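Local structure of mitochondrial edited mRNA stability factor 1 (Trypanosoma brucei, 6NL1) at residues 255-267 with 302-314. The protein processes the 5' ends of mitochondrial mRNAs, probably through its Nudix domain, and probably helps stabilise edited transcripts. Numbering follows the deposited sequence.
Sequences IRTLWEETGITVD and RVEGPQVVPLQYM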
loop_
_atom_site.group_PDB
_atom_site.type_symbol
_atom_site.label_atom_id
_atom_site.label_comp_id
_atom_site.label_asym_id
_atom_site.label_seq_id
_atom_site.Cartn_x
_atom_site.Cartn_y
_atom_site.Cartn_z
ATOM N N ILE A 255 0.900 3.501 13.740
ATOM C CA ILE A 255 1.060 2.792 15.003
ATOM C C ILE A 255 0.303 1.464 15.003
ATOM O O ILE A 255 0.835 0.441 15.433
ATOM C CB ILE A 255 0.636 3.676 16.198
ATOM C CG1 ILE A 255 1.598 4.868 16.335
ATOM C CG2 ILE A 255 0.594 2.861 17.490
ATOM C CD1 ILE A 255 1.156 5.908 17.357
ATOM N N ARG A 256 -0.929 1.480 14.503
ATOM C CA ARG A 256 -1.751 0.274 14.447
ATOM C C ARG A 256 -1.116 -0.783 13.547
ATOM O O ARG A 256 -1.029 -1.955 13.911
ATOM C CB ARG A 256 -3.160 0.607 13.932
ATOM C CG ARG A 256 -4.042 -0.632 13.656
ATOM C CD ARG A 256 -5.418 -0.249 13.066
ATOM N NE ARG A 256 -5.293 0.522 11.826
ATOM C CZ ARG A 256 -5.103 -0.013 10.622
ATOM N NH1 ARG A 256 -5.027 -1.332 10.469
ATOM N NH2 ARG A 256 -4.993 0.769 9.561
ATOM N N THR A 257 -0.668 -0.368 12.368
ATOM C CA THR A 257 -0.172 -1.332 11.393
ATOM C C THR A 257 1.251 -1.787 11.687
ATOM O O THR A 257 1.655 -2.850 11.238
ATOM C CB THR A 257 -0.320 -0.827 9.933
ATOM O OG1 THR A 257 0.415 0.386 9.753
ATOM C CG2 THR A 257 -1.799 -0.577 9.615
ATOM N N LEU A 258 2.011 -0.987 12.437
ATOM C CA LEU A 258 3.280 -1.470 12.981
ATOM C C LEU A 258 2.999 -2.689 13.856
ATOM O O LEU A 258 3.659 -3.724 13.734
ATOM C CB LEU A 258 3.976 -0.405 13.832
ATOM C CG LEU A 258 5.101 -0.946 14.728
ATOM C CD1 LEU A 258 6.270 -1.483 13.885
ATOM C CD2 LEU A 258 5.597 0.128 15.677
ATOM N N TRP A 259 2.013 -2.564 14.744
ATOM C CA TRP A 259 1.651 -3.686 15.609
ATOM C C TRP A 259 1.217 -4.915 14.800
ATOM O O TRP A 259 1.642 -6.035 15.084
ATOM C CB TRP A 259 0.559 -3.306 16.616
ATOM C CG TRP A 259 0.241 -4.455 17.510
ATOM C CD1 TRP A 259 0.902 -4.808 18.652
ATOM C CD2 TRP A 259 -0.779 -5.448 17.311
ATOM N NE1 TRP A 259 0.343 -5.947 19.186
ATOM C CE2 TRP A 259 -0.689 -6.360 18.384
ATOM C CE3 TRP A 259 -1.765 -5.646 16.336
ATOM C CZ2 TRP A 259 -1.552 -7.456 18.515
ATOM C CZ3 TRP A 259 -2.625 -6.735 16.467
ATOM C CH2 TRP A 259 -2.510 -7.624 17.548
ATOM N N GLU A 260 0.387 -4.705 13.782
ATOM C CA GLU A 260 -0.085 -5.813 12.943
ATOM C C GLU A 260 1.052 -6.580 12.274
ATOM O O GLU A 260 0.959 -7.792 12.080
ATOM C CB GLU A 260 -1.088 -5.325 11.887
ATOM C CG GLU A 260 -2.378 -4.781 12.501
ATOM C CD GLU A 260 -3.420 -4.355 11.476
ATOM O OE1 GLU A 260 -3.232 -4.587 10.255
ATOM O OE2 GLU A 260 -4.443 -3.782 11.901
ATOM N N GLU A 261 2.133 -5.889 11.926
ATOM C CA GLU A 261 3.214 -6.552 11.200
ATOM C C GLU A 261 4.332 -7.073 12.092
ATOM O O GLU A 261 5.067 -7.974 11.686
ATOM C CB GLU A 261 3.763 -5.663 10.072
ATOM C CG GLU A 261 2.741 -5.417 8.951
ATOM C CD GLU A 261 3.357 -4.846 7.671
ATOM O OE1 GLU A 261 4.249 -3.980 7.768
ATOM O OE2 GLU A 261 2.941 -5.267 6.562
ATOM N N THR A 262 4.437 -6.542 13.312
ATOM C CA THR A 262 5.591 -6.846 14.154
ATOM C C THR A 262 5.242 -7.213 15.580
ATOM O O THR A 262 6.059 -7.806 16.287
ATOM C CB THR A 262 6.552 -5.647 14.229
ATOM O OG1 THR A 262 5.919 -4.588 14.954
ATOM C CG2 THR A 262 6.920 -5.160 12.832
ATOM N N GLY A 263 4.043 -6.835 16.013
ATOM C CA GLY A 263 3.629 -7.056 17.388
ATOM C C GLY A 263 4.223 -6.027 18.338
ATOM O O GLY A 263 4.110 -6.159 19.556
ATOM N N ILE A 264 4.856 -4.995 17.785
ATOM C CA ILE A 264 5.460 -3.935 18.599
ATOM C C ILE A 264 4.487 -2.797 18.920
ATOM O O ILE A 264 3.805 -2.256 18.037
ATOM C CB ILE A 264 6.701 -3.326 17.909
ATOM C CG1 ILE A 264 7.806 -4.372 17.771
ATOM C CG2 ILE A 264 7.217 -2.107 18.690
ATOM C CD1 ILE A 264 8.980 -3.897 16.941
ATOM N N THR A 265 4.442 -2.423 20.191
ATOM C CA THR A 265 3.642 -1.288 20.627
ATOM C C THR A 265 4.555 -0.099 20.902
ATOM O O THR A 265 5.461 -0.198 21.730
ATOM C CB THR A 265 2.865 -1.621 21.923
ATOM O OG1 THR A 265 1.966 -2.707 21.677
ATOM C CG2 THR A 265 2.073 -0.408 22.416
ATOM N N VAL A 266 4.335 1.010 20.198
ATOM C CA VAL A 266 5.043 2.255 20.510
ATOM C C VAL A 266 4.064 3.323 20.955
ATOM O O VAL A 266 2.892 3.299 20.581
ATOM C CB VAL A 266 5.807 2.839 19.296
ATOM C CG1 VAL A 266 7.079 2.061 19.031
ATOM C CG2 VAL A 266 4.895 2.912 18.064
ATOM N N ASP A 267 4.551 4.272 21.742
ATOM C CA ASP A 267 3.718 5.385 22.176
ATOM C C ASP A 267 3.746 6.529 21.158
ATOM O O ASP A 267 4.800 6.874 20.626
ATOM C CB ASP A 267 4.170 5.880 23.555
ATOM C CG ASP A 267 3.202 6.887 24.155
ATOM O OD1 ASP A 267 2.233 6.456 24.819
ATOM O OD2 ASP A 267 3.397 8.107 23.958
ATOM N N ARG A 302 11.980 -6.998 22.084
ATOM C CA ARG A 302 11.518 -8.287 21.588
ATOM C C ARG A 302 10.533 -8.094 20.445
ATOM O O ARG A 302 9.504 -7.436 20.594
ATOM C CB ARG A 302 10.874 -9.109 22.703
ATOM C CG ARG A 302 10.647 -10.565 22.326
ATOM C CD ARG A 302 9.911 -11.317 23.420
ATOM N NE ARG A 302 8.560 -10.801 23.609
ATOM C CZ ARG A 302 7.728 -11.218 24.557
ATOM N NH1 ARG A 302 8.112 -12.159 25.410
ATOM N NH2 ARG A 302 6.515 -10.692 24.656
ATOM N N VAL A 303 10.866 -8.665 19.295
ATOM C CA VAL A 303 10.020 -8.565 18.118
ATOM C C VAL A 303 9.292 -9.892 17.903
ATOM O O VAL A 303 9.919 -10.942 17.812
ATOM C CB VAL A 303 10.863 -8.260 16.880
ATOM C CG1 VAL A 303 9.969 -8.121 15.656
ATOM C CG2 VAL A 303 11.710 -7.009 17.109
ATOM N N GLU A 304 7.971 -9.848 17.823
ATOM C CA GLU A 304 7.204 -11.074 17.647
ATOM C C GLU A 304 6.944 -11.412 16.183
ATOM O O GLU A 304 6.886 -12.580 15.820
ATOM C CB GLU A 304 5.896 -11.006 18.430
ATOM C CG GLU A 304 6.121 -10.900 19.930
ATOM C CD GLU A 304 4.877 -11.203 20.723
ATOM O OE1 GLU A 304 4.832 -12.281 21.353
ATOM O OE2 GLU A 304 3.947 -10.367 20.717
ATOM N N GLY A 305 6.810 -10.393 15.339
ATOM C CA GLY A 305 6.459 -10.622 13.951
ATOM C C GLY A 305 4.978 -10.382 13.722
ATOM O O GLY A 305 4.274 -9.927 14.620
ATOM N N PRO A 306 4.495 -10.687 12.512
ATOM C CA PRO A 306 3.122 -10.399 12.088
ATOM C C PRO A 306 2.070 -11.028 12.998
ATOM O O PRO A 306 2.168 -12.196 13.355
ATOM C CB PRO A 306 3.056 -11.009 10.681
ATOM C CG PRO A 306 4.455 -10.955 10.197
ATOM C CD PRO A 306 5.307 -11.229 11.408
ATOM N N GLN A 307 1.076 -10.227 13.363
ATOM C CA GLN A 307 -0.021 -10.655 14.208
ATOM C C GLN A 307 -1.246 -10.861 13.337
ATOM O O GLN A 307 -2.196 -11.528 13.724
ATOM C CB GLN A 307 -0.310 -9.580 15.255
ATOM C CG GLN A 307 0.905 -9.232 16.087
ATOM C CD GLN A 307 1.375 -10.422 16.890
ATOM O OE1 GLN A 307 0.627 -10.950 17.704
ATOM N NE2 GLN A 307 2.601 -10.872 16.647
ATOM N N VAL A 308 -1.207 -10.272 12.152
ATOM C CA VAL A 308 -2.315 -10.317 11.216
ATOM C C VAL A 308 -1.796 -10.861 9.888
ATOM O O VAL A 308 -0.756 -10.420 9.406
ATOM C CB VAL A 308 -2.894 -8.910 11.017
ATOM C CG1 VAL A 308 -3.969 -8.900 9.932
ATOM C CG2 VAL A 308 -3.444 -8.388 12.343
ATOM N N VAL A 309 -2.512 -11.835 9.325
ATOM C CA VAL A 309 -2.103 -12.558 8.112
ATOM C C VAL A 309 -0.603 -12.915 8.048
ATOM O O VAL A 309 0.083 -12.626 7.070
ATOM C CB VAL A 309 -2.577 -11.849 6.810
ATOM C CG1 VAL A 309 -4.107 -11.779 6.772
ATOM C CG2 VAL A 309 -1.970 -10.466 6.677
ATOM N N PRO A 310 -0.107 -13.587 9.089
ATOM C CA PRO A 310 1.311 -13.944 9.185
ATOM C C PRO A 310 1.835 -14.757 7.994
ATOM O O PRO A 310 3.037 -14.717 7.733
ATOM C CB PRO A 310 1.388 -14.753 10.490
ATOM C CG PRO A 310 -0.029 -15.215 10.748
ATOM C CD PRO A 310 -0.902 -14.125 10.212
ATOM N N LEU A 311 0.966 -15.463 7.276
ATOM C CA LEU A 311 1.413 -16.320 6.167
ATOM C C LEU A 311 1.680 -15.529 4.890
ATOM O O LEU A 311 2.213 -16.059 3.918
ATOM C CB LEU A 311 0.405 -17.443 5.887
ATOM C CG LEU A 311 0.306 -18.538 6.955
ATOM C CD1 LEU A 311 -0.884 -19.456 6.690
ATOM C CD2 LEU A 311 1.615 -19.332 7.071
ATOM N N GLN A 312 1.301 -14.257 4.899
ATOM C CA GLN A 312 1.646 -13.371 3.800
ATOM C C GLN A 312 3.062 -12.801 3.912
ATOM O O GLN A 312 3.433 -11.934 3.133
ATOM C CB GLN A 312 0.626 -12.236 3.705
ATOM C CG GLN A 312 -0.742 -12.708 3.199
ATOM C CD GLN A 312 -1.743 -11.575 3.051
ATOM O OE1 GLN A 312 -1.369 -10.413 2.847
ATOM N NE2 GLN A 312 -3.027 -11.910 3.163
ATOM N N TYR A 313 3.850 -13.283 4.873
ATOM C CA TYR A 313 5.211 -12.773 5.061
ATOM C C TYR A 313 6.203 -13.923 5.031
ATOM O O TYR A 313 5.867 -15.023 5.439
ATOM C CB TYR A 313 5.327 -12.011 6.390
ATOM C CG TYR A 313 4.406 -10.828 6.462
ATOM C CD1 TYR A 313 3.094 -10.983 6.887
ATOM C CD2 TYR A 313 4.834 -9.555 6.085
ATOM C CE1 TYR A 313 2.229 -9.911 6.944
ATOM C CE2 TYR A 313 3.964 -8.465 6.136
ATOM C CZ TYR A 313 2.658 -8.661 6.565
ATOM O OH TYR A 313 1.777 -7.611 6.634
ATOM N N MET A 314 7.423 -13.678 4.557
ATOM C CA MET A 314 8.440 -14.728 4.605
ATOM C C MET A 314 8.721 -15.089 6.044
ATOM O O MET A 314 9.014 -14.218 6.868
ATOM C CB MET A 314 9.745 -14.298 3.941
ATOM C CG MET A 314 9.704 -14.215 2.448
ATOM S SD MET A 314 11.359 -13.893 1.769
ATOM C CE MET A 314 12.160 -15.483 2.051
HETATM O O HOH W 1 6.705 -7.975 19.105
#
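The carbonyl oxygen of Glu260 is gripped twice by the 302-314 loop: Gln307 N lies 2.8 Å from Glu260 O, above the carbonyl plane, and Val308 N makes a longer bond in that plane, on a lone pair. This is the C-terminal end of the Nudix-box helix; Arg256 to Ile264 follow the REUXEEXGU part of the box (U, a bulky aliphatic residue) except for Thr257 in place of the first glutamate. Two residues on, Thr262 O accepts from Gly305 N at 2.9 Å and weakly from Glu304 N, while a water donates to the same oxygen and links it to Arg302 O. The loop thus takes up carbonyls that the ending helix can no longer pair. Between them, Glu261 O faces the tertiary amide nitrogen of Pro306, which has no hydrogen to give.

Side chains also meet along this seam. In Gln307, chi1 (-56°) sets CG beside the backbone N and over one face of the Trp259 six-membered ring, 4.0 Å from its centroid, in a CH-pi contact; the bend at chi2 (-63°) turns the amide back, and NE2 reaches Gly305 O at 2.8 Å. Gln307 CG also packs 3.7 Å from CA of Gly263, whose positive phi turns the chain out of the helix. Val308 CG2 leans on the aliphatic stem of Glu260, and Ile264 CD1 meets Val303 CG2. The extended chain of Glu261 brings its carboxylate to Tyr313 through OE2, while OE1 is held by Lys238 and Gly241 N, in the neighbourhood of the GDP-binding residue Arg202. The hydroxyl of Tyr313 donates to Glu261 OE2 at 2.6 Å, reaching it on the anti side with carboxylate and ring planes 86° apart.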